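Local coordinates for periplasmic binding protein/LacI transcriptional regulator (Alkaliphilus metalliredigens, PDB 3CTP) that probably acts as a DNA-binding transcriptional repressor of the LacI family and binds the sugar D-xylulofuranose in the cleft of its periplasmic-binding-protein-like part, at residues 137-142 with 291-296. Sequence-based numbering, arbitrary orientation.
Sequences PVVAFE and YTIIEL. With XLF (beta-D-xylulofuranose), chain C.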
loop_
_atom_site.group_PDB
_atom_site.type_symbol
_atom_site.label_atom_id
_atom_site.label_comp_id
_atom_site.label_asym_id
_atom_site.label_seq_id
_atom_site.Cartn_x
_atom_site.Cartn_y
_atom_site.Cartn_z
ATOM N N PRO A 137 0.349 -24.576 -13.288
ATOM C CA PRO A 137 0.117 -24.798 -11.853
ATOM C C PRO A 137 -0.479 -23.572 -11.174
ATOM O O PRO A 137 -0.031 -22.441 -11.429
ATOM C CB PRO A 137 1.530 -25.045 -11.302
ATOM C CG PRO A 137 2.266 -25.677 -12.513
ATOM C CD PRO A 137 1.719 -24.943 -13.711
ATOM N N VAL A 138 -1.455 -23.803 -10.302
ATOM C CA VAL A 138 -2.121 -22.722 -9.571
ATOM C C VAL A 138 -2.282 -23.149 -8.118
ATOM O O VAL A 138 -2.613 -24.318 -7.843
ATOM C CB VAL A 138 -3.574 -22.468 -10.109
ATOM C CG1 VAL A 138 -4.309 -21.446 -9.224
ATOM C CG2 VAL A 138 -3.545 -21.996 -11.552
ATOM N N VAL A 139 -2.034 -22.226 -7.186
ATOM C CA VAL A 139 -2.502 -22.366 -5.806
ATOM C C VAL A 139 -3.330 -21.127 -5.463
ATOM O O VAL A 139 -3.162 -20.076 -6.096
ATOM C CB VAL A 139 -1.389 -22.545 -4.777
ATOM C CG1 VAL A 139 -0.606 -23.822 -5.090
ATOM C CG2 VAL A 139 -0.433 -21.328 -4.741
ATOM N N ALA A 140 -4.249 -21.263 -4.505
ATOM C CA ALA A 140 -5.199 -20.166 -4.218
ATOM C C ALA A 140 -4.999 -19.672 -2.811
ATOM O O ALA A 140 -4.747 -20.468 -1.909
ATOM C CB ALA A 140 -6.634 -20.669 -4.345
ATOM N N PHE A 141 -5.087 -18.354 -2.625
ATOM C CA PHE A 141 -5.176 -17.770 -1.268
ATOM C C PHE A 141 -6.645 -17.426 -0.916
ATOM O O PHE A 141 -7.303 -16.685 -1.669
ATOM C CB PHE A 141 -4.249 -16.532 -1.159
ATOM C CG PHE A 141 -4.341 -15.806 0.175
ATOM C CD1 PHE A 141 -3.933 -16.426 1.351
ATOM C CD2 PHE A 141 -4.832 -14.508 0.238
ATOM C CE1 PHE A 141 -4.018 -15.733 2.582
ATOM C CE2 PHE A 141 -4.923 -13.820 1.464
ATOM C CZ PHE A 141 -4.518 -14.437 2.617
ATOM N N GLU A 142 -7.150 -18.020 0.176
ATOM C CA GLU A 142 -8.508 -17.793 0.722
ATOM C C GLU A 142 -9.675 -18.425 0.008
ATOM O O GLU A 142 -10.396 -19.246 0.597
ATOM C CB GLU A 142 -8.796 -16.309 0.940
ATOM C CG GLU A 142 -7.915 -15.785 2.075
ATOM C CD GLU A 142 -8.230 -14.351 2.484
ATOM O OE1 GLU A 142 -7.707 -13.925 3.547
ATOM O OE2 GLU A 142 -8.984 -13.661 1.755
ATOM N N TYR A 291 5.522 -18.672 2.910
ATOM C CA TYR A 291 6.318 -19.879 2.821
ATOM C C TYR A 291 5.497 -21.030 2.250
ATOM O O TYR A 291 5.937 -21.752 1.331
ATOM C CB TYR A 291 6.860 -20.265 4.216
ATOM C CG TYR A 291 7.476 -21.649 4.271
ATOM C CD1 TYR A 291 8.779 -21.853 3.886
ATOM C CD2 TYR A 291 6.735 -22.742 4.701
ATOM C CE1 TYR A 291 9.345 -23.128 3.912
ATOM C CE2 TYR A 291 7.302 -24.024 4.751
ATOM C CZ TYR A 291 8.605 -24.192 4.355
ATOM O OH TYR A 291 9.178 -25.448 4.405
ATOM N N THR A 292 4.302 -21.202 2.793
ATOM C CA THR A 292 3.453 -22.338 2.442
ATOM C C THR A 292 2.984 -22.240 0.992
ATOM O O THR A 292 3.002 -23.208 0.258
ATOM C CB THR A 292 2.277 -22.404 3.425
ATOM O OG1 THR A 292 2.827 -22.644 4.730
ATOM C CG2 THR A 292 1.288 -23.536 3.065
ATOM N N ILE A 293 2.561 -21.039 0.589
ATOM C CA ILE A 293 2.070 -20.848 -0.763
ATOM C C ILE A 293 3.175 -21.217 -1.754
ATOM O O ILE A 293 2.942 -21.938 -2.741
ATOM C CB ILE A 293 1.668 -19.371 -0.943
ATOM C CG1 ILE A 293 0.380 -19.060 -0.166
ATOM C CG2 ILE A 293 1.577 -18.988 -2.409
ATOM C CD1 ILE A 293 0.054 -17.548 -0.047
ATOM N N ILE A 294 4.395 -20.728 -1.497
ATOM C CA ILE A 294 5.484 -21.006 -2.428
ATOM C C ILE A 294 5.905 -22.487 -2.374
ATOM O O ILE A 294 6.139 -23.119 -3.406
ATOM C CB ILE A 294 6.654 -20.075 -2.138
ATOM C CG1 ILE A 294 6.279 -18.663 -2.581
ATOM C CG2 ILE A 294 7.925 -20.575 -2.840
ATOM C CD1 ILE A 294 6.038 -18.513 -4.082
ATOM N N GLU A 295 6.000 -23.057 -1.180
ATOM C CA GLU A 295 6.362 -24.467 -1.069
ATOM C C GLU A 295 5.414 -25.323 -1.867
ATOM O O GLU A 295 5.846 -26.215 -2.594
ATOM C CB GLU A 295 6.303 -24.936 0.384
ATOM C CG GLU A 295 7.512 -24.581 1.229
ATOM C CD GLU A 295 8.819 -25.121 0.683
ATOM O OE1 GLU A 295 8.965 -26.363 0.514
ATOM O OE2 GLU A 295 9.698 -24.298 0.440
ATOM N N LEU A 296 4.117 -25.065 -1.738
ATOM C CA LEU A 296 3.121 -25.918 -2.399
ATOM C C LEU A 296 3.106 -25.653 -3.905
ATOM O O LEU A 296 3.005 -26.587 -4.713
ATOM C CB LEU A 296 1.738 -25.679 -1.805
ATOM C CG LEU A 296 1.623 -26.082 -0.343
ATOM C CD1 LEU A 296 0.276 -25.646 0.239
ATOM C CD2 LEU A 296 1.780 -27.623 -0.214
HETATM O O4 XLF C . -10.081 -11.302 2.485
HETATM C C4 XLF C . -9.626 -10.837 3.758
HETATM C C5 XLF C . -10.198 -9.442 3.965
HETATM O O5 XLF C . -9.094 -8.539 3.832
HETATM C C3 XLF C . -8.120 -10.634 3.753
HETATM O O3 XLF C . -7.447 -11.634 4.530
HETATM C C2 XLF C . -7.999 -9.270 4.376
HETATM O O2 XLF C . -8.146 -9.344 5.809
HETATM C C1 XLF C . -6.709 -8.567 4.004
HETATM O O1 XLF C . -6.728 -7.233 4.533
#
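V139 and I293 make the central apolar touch between strand 138-141 and helix 291-296, V139 CG2 meeting I293 CG2 at 3.9 Å as the two side chains slant across each other. The first torsion of I293 (chi1 -72°) sets CG2 toward the valine, and the extended CG1 arm (chi2 168°) takes the terminal methyl to F141: I293 CD1 comes obliquely to F141 CD1, 4.4 Å away. The second methyl of V139, CG1, lies 4.4 Å from L296 CB, close to the helix backbone. A short beta-branched residue suits the strand here because its two methyls can serve two helix residues at once; the longer isoleucine spans the distance to the ring. No hydrogen bond joins the two segments, so apolar packing alone links them.

The polar work is done just past the strand's end by E142. Its carboxylate grips the xylulofuranose with both oxygens, accepting from O3 at OE1 (2.5 Å) and from O4 at OE2 (2.7 Å), a two-pronged hold well matched to neighbouring sugar hydroxyls. E142 CG lies 3.6 Å above the F141 ring plane, over its centre, so the phenylalanine backs the glutamate's aliphatic part. With an alanine here, O3 and O4 would lose their carboxylate partner, and the sugar would probably be held less firmly on this side. R124, which touches E142, also binds the sugar.

This is strand-to-helix packing in one lobe of the two-lobed LacI/periplasmic-binding-protein fold, where the end of a parallel strand brings a residue to the sugar between the lobes. Strand and helix axes run nearly antiparallel, 162° between directions and 9.0 Å apart. Strand 138-141 lies between parallel strands 119-123 and 151-154, helix 286-302 packs against their sheet through V139 and I121, and F74, F75 and M78 of helix 73-88 press on F141.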